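Long-range contact in putative antitoxin VapB45 (Mycobacterium tuberculosis, PDB 5AF3), which is possibly the antitoxin of a type II toxin-antitoxin system, paired with the toxin VapC45, and contains a putative helix-turn-helix DNA-binding domain: residues A[79-87]-A[154-164]. Numbering follows the deposited sequence.
Sequences YVLNAFRRA and KEIVEHYLQQI
With CG anti to the backbone N (chi1 -168°) and a bend at chi3, Arg86 lays its guanidinium over one face of the Tyr160 ring, whose own CG stands anti to the carbonyl carbon (chi1 -63°). The planes are 30° apart and Arg86 CZ sits 3.9 Å from the ring centroid, a cation-pi stack in which NH1 lies over the ring centre. His159 CD2 approaches the opposite face near its rim. The Tyr160 hydroxyl is bonded to Asp237 of the second subunit, which also takes His159 NE2; this carboxylate probably strengthens the ring's hold on the cation.

Two turns earlier in its helix, Tyr79 crosses Tyr160 at about a right angle and donates its hydroxyl to the backbone, OH to Tyr160 O 2.7 Å. That carbonyl also accepts from Gln163 N, so two donors satisfy it. Between these polar groups the helices come close at Ala83, whose CB meets Tyr160 CB at 3.6 Å. Val157 splits its methyls, CG1 against the edge of Phe84 and CG2 against Ala87 CB, while Val80 CG2 meets Ile164 CD1 at 3.6 Å.

Helices 72-86 and 155-161 thus pack nearly antiparallel, their segment axes 9.0 Å apart, bringing helix 72-86, which falls in the putative helix-turn-helix DNA-binding family region, against helix 155-161; Leu143 of helix 135-143, Leu115 of helix 115-130 and strand 172-176 border the apolar seam.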
loop_
_atom_site.group_PDB
_atom_site.type_symbol
_atom_site.label_atom_id
_atom_site.label_comp_id
_atom_site.label_asym_id
_atom_site.label_seq_id
_atom_site.Cartn_x
_atom_site.Cartn_y
_atom_site.Cartn_z
ATOM N N TYR A 79 4.202 7.376 13.530
ATOM C CA TYR A 79 3.836 6.013 13.243
ATOM C C TYR A 79 2.774 5.526 14.236
ATOM O O TYR A 79 1.742 4.955 13.829
ATOM C CB TYR A 79 5.050 5.094 13.261
ATOM C CG TYR A 79 4.709 3.625 13.207
ATOM C CD1 TYR A 79 4.421 2.987 11.990
ATOM C CD2 TYR A 79 4.709 2.861 14.373
ATOM C CE1 TYR A 79 4.132 1.639 11.958
ATOM C CE2 TYR A 79 4.443 1.535 14.344
ATOM C CZ TYR A 79 4.124 0.926 13.150
ATOM O OH TYR A 79 3.855 -0.421 13.178
ATOM N N VAL A 80 3.001 5.801 15.516
ATOM C CA VAL A 80 2.056 5.376 16.565
ATOM C C VAL A 80 0.718 6.114 16.453
ATOM O O VAL A 80 -0.325 5.482 16.496
ATOM C CB VAL A 80 2.665 5.521 17.944
ATOM C CG1 VAL A 80 1.609 5.275 19.061
ATOM C CG2 VAL A 80 3.834 4.475 18.105
ATOM N N LEU A 81 0.760 7.425 16.294
ATOM C CA LEU A 81 -0.444 8.222 16.061
ATOM C C LEU A 81 -1.215 7.759 14.823
ATOM O O LEU A 81 -2.432 7.797 14.800
ATOM C CB LEU A 81 -0.089 9.677 15.901
ATOM C CG LEU A 81 0.364 10.429 17.156
ATOM C CD1 LEU A 81 0.709 11.835 16.761
ATOM C CD2 LEU A 81 -0.800 10.389 18.205
ATOM N N ASN A 82 -0.506 7.336 13.786
ATOM C CA ASN A 82 -1.196 6.772 12.621
ATOM C C ASN A 82 -1.895 5.456 12.913
ATOM O O ASN A 82 -2.960 5.155 12.317
ATOM C CB ASN A 82 -0.248 6.623 11.438
ATOM C CG ASN A 82 -1.006 6.446 10.115
ATOM O OD1 ASN A 82 -2.072 7.038 9.913
ATOM N ND2 ASN A 82 -0.476 5.604 9.237
ATOM N N ALA A 83 -1.315 4.670 13.811
ATOM C CA ALA A 83 -1.900 3.424 14.237
ATOM C C ALA A 83 -3.166 3.761 15.016
ATOM O O ALA A 83 -4.179 3.048 14.880
ATOM C CB ALA A 83 -0.944 2.623 15.120
ATOM N N PHE A 84 -3.106 4.838 15.816
ATOM C CA PHE A 84 -4.307 5.311 16.533
ATOM C C PHE A 84 -5.400 5.726 15.512
ATOM O O PHE A 84 -6.580 5.334 15.645
ATOM C CB PHE A 84 -4.002 6.499 17.484
ATOM C CG PHE A 84 -3.138 6.146 18.668
ATOM C CD1 PHE A 84 -2.722 4.837 18.932
ATOM C CD2 PHE A 84 -2.738 7.172 19.545
ATOM C CE1 PHE A 84 -1.898 4.571 20.037
ATOM C CE2 PHE A 84 -1.925 6.904 20.646
ATOM C CZ PHE A 84 -1.503 5.623 20.880
ATOM N N ARG A 85 -4.995 6.453 14.486
ATOM C CA ARG A 85 -5.901 6.976 13.457
ATOM C C ARG A 85 -6.564 5.823 12.713
ATOM O O ARG A 85 -7.774 5.819 12.534
ATOM C CB ARG A 85 -5.138 7.835 12.462
ATOM C CG ARG A 85 -6.016 8.514 11.400
ATOM C CD ARG A 85 -5.181 9.364 10.470
ATOM N NE ARG A 85 -4.462 8.513 9.542
ATOM C CZ ARG A 85 -4.756 8.372 8.252
ATOM N NH1 ARG A 85 -5.746 9.064 7.692
ATOM N NH2 ARG A 85 -4.014 7.563 7.519
ATOM N N ARG A 86 -5.763 4.840 12.302
ATOM C CA ARG A 86 -6.261 3.612 11.666
ATOM C C ARG A 86 -7.313 2.896 12.500
ATOM O O ARG A 86 -8.267 2.321 11.950
ATOM C CB ARG A 86 -5.086 2.653 11.419
ATOM C CG ARG A 86 -5.386 1.469 10.516
ATOM C CD ARG A 86 -4.084 0.665 10.276
ATOM N NE ARG A 86 -3.078 1.415 9.538
ATOM C CZ ARG A 86 -1.884 1.814 10.010
ATOM N NH1 ARG A 86 -1.500 1.592 11.263
ATOM N NH2 ARG A 86 -1.061 2.473 9.216
ATOM N N ALA A 87 -7.185 2.972 13.825
ATOM C CA ALA A 87 -8.093 2.285 14.744
ATOM C C ALA A 87 -9.462 2.965 14.885
ATOM O O ALA A 87 -10.371 2.416 15.543
ATOM C CB ALA A 87 -7.447 2.111 16.111
ATOM N N LYS A 154 -6.717 -2.358 22.072
ATOM C CA LYS A 154 -7.269 -3.175 20.995
ATOM C C LYS A 154 -6.117 -3.782 20.190
ATOM O O LYS A 154 -5.082 -3.131 19.975
ATOM C CB LYS A 154 -8.081 -2.276 20.060
ATOM C CG LYS A 154 -9.335 -1.678 20.699
ATOM C CD LYS A 154 -10.045 -0.783 19.706
ATOM C CE LYS A 154 -11.275 -0.175 20.358
ATOM N NZ LYS A 154 -11.874 0.860 19.460
ATOM N N GLU A 155 -6.286 -5.025 19.749
ATOM C CA GLU A 155 -5.249 -5.693 18.946
ATOM C C GLU A 155 -4.921 -4.967 17.668
ATOM O O GLU A 155 -3.778 -5.013 17.213
ATOM C CB GLU A 155 -5.635 -7.145 18.651
ATOM C CG GLU A 155 -5.492 -8.001 19.924
ATOM C CD GLU A 155 -5.516 -9.502 19.662
ATOM O OE1 GLU A 155 -5.674 -9.922 18.489
ATOM O OE2 GLU A 155 -5.360 -10.270 20.647
ATOM N N ILE A 156 -5.897 -4.259 17.100
ATOM C CA ILE A 156 -5.642 -3.501 15.874
ATOM C C ILE A 156 -4.579 -2.409 16.118
ATOM O O ILE A 156 -3.819 -2.067 15.222
ATOM C CB ILE A 156 -6.953 -2.885 15.258
ATOM C CG1 ILE A 156 -6.680 -2.313 13.847
ATOM C CG2 ILE A 156 -7.591 -1.761 16.155
ATOM C CD1 ILE A 156 -7.960 -1.696 13.169
ATOM N N VAL A 157 -4.517 -1.894 17.349
ATOM C CA VAL A 157 -3.452 -0.947 17.773
ATOM C C VAL A 157 -2.167 -1.732 18.137
ATOM O O VAL A 157 -1.059 -1.363 17.668
ATOM C CB VAL A 157 -3.917 -0.069 18.983
ATOM C CG1 VAL A 157 -2.780 0.916 19.425
ATOM C CG2 VAL A 157 -5.143 0.747 18.603
ATOM N N GLU A 158 -2.308 -2.758 18.976
ATOM C CA GLU A 158 -1.150 -3.597 19.391
ATOM C C GLU A 158 -0.332 -4.089 18.210
ATOM O O GLU A 158 0.909 -4.035 18.244
ATOM C CB GLU A 158 -1.592 -4.820 20.174
ATOM C CG GLU A 158 -1.811 -4.583 21.614
ATOM C CD GLU A 158 -1.957 -5.887 22.384
ATOM O OE1 GLU A 158 -2.261 -6.948 21.774
ATOM O OE2 GLU A 158 -1.782 -5.831 23.612
ATOM N N HIS A 159 -1.010 -4.571 17.170
ATOM C CA HIS A 159 -0.310 -5.025 15.929
ATOM C C HIS A 159 0.735 -4.014 15.437
ATOM O O HIS A 159 1.868 -4.393 15.065
ATOM C CB HIS A 159 -1.341 -5.360 14.833
ATOM C CG HIS A 159 -0.770 -5.545 13.451
ATOM N ND1 HIS A 159 0.149 -6.527 13.140
ATOM C CD2 HIS A 159 -1.008 -4.874 12.298
ATOM C CE1 HIS A 159 0.444 -6.461 11.853
ATOM N NE2 HIS A 159 -0.247 -5.469 11.318
ATOM N N TYR A 160 0.396 -2.734 15.432
ATOM C CA TYR A 160 1.392 -1.746 15.045
ATOM C C TYR A 160 2.465 -1.457 16.108
ATOM O O TYR A 160 3.628 -1.240 15.764
ATOM C CB TYR A 160 0.725 -0.467 14.560
ATOM C CG TYR A 160 -0.082 -0.810 13.327
ATOM C CD1 TYR A 160 0.541 -0.908 12.091
ATOM C CD2 TYR A 160 -1.442 -1.130 13.421
ATOM C CE1 TYR A 160 -0.180 -1.311 10.958
ATOM C CE2 TYR A 160 -2.177 -1.534 12.301
ATOM C CZ TYR A 160 -1.541 -1.619 11.078
ATOM O OH TYR A 160 -2.233 -2.013 9.945
ATOM N N LEU A 161 2.050 -1.368 17.374
ATOM C CA LEU A 161 2.984 -1.132 18.474
ATOM C C LEU A 161 4.080 -2.176 18.535
ATOM O O LEU A 161 5.190 -1.836 18.869
ATOM C CB LEU A 161 2.240 -1.124 19.824
ATOM C CG LEU A 161 1.160 -0.038 19.938
ATOM C CD1 LEU A 161 0.646 0.084 21.390
ATOM C CD2 LEU A 161 1.588 1.320 19.449
ATOM N N GLN A 162 3.726 -3.430 18.233
ATOM C CA GLN A 162 4.611 -4.604 18.223
ATOM C C GLN A 162 5.731 -4.525 17.188
ATOM O O GLN A 162 6.712 -5.280 17.279
ATOM C CB GLN A 162 3.783 -5.880 17.963
ATOM C CG GLN A 162 3.104 -6.409 19.205
ATOM C CD GLN A 162 1.948 -7.386 18.925
ATOM O OE1 GLN A 162 1.537 -7.608 17.772
ATOM N NE2 GLN A 162 1.428 -7.984 20.000
ATOM N N GLN A 163 5.586 -3.649 16.205
ATOM C CA GLN A 163 6.594 -3.502 15.125
ATOM C C GLN A 163 7.833 -2.689 15.532
ATOM O O GLN A 163 8.800 -2.602 14.767
ATOM C CB GLN A 163 5.985 -2.864 13.870
ATOM C CG GLN A 163 4.699 -3.542 13.321
ATOM C CD GLN A 163 4.877 -5.025 13.169
ATOM O OE1 GLN A 163 5.904 -5.482 12.680
ATOM N NE2 GLN A 163 3.892 -5.791 13.593
ATOM N N ILE A 164 7.777 -2.043 16.703
ATOM C CA ILE A 164 8.790 -1.086 17.088
ATOM C C ILE A 164 9.837 -1.802 17.930
ATOM O O ILE A 164 9.488 -2.607 18.790
ATOM C CB ILE A 164 8.166 0.103 17.889
ATOM C CG1 ILE A 164 7.059 0.781 17.054
ATOM C CG2 ILE A 164 9.236 1.164 18.241
ATOM C CD1 ILE A 164 6.334 1.892 17.786
#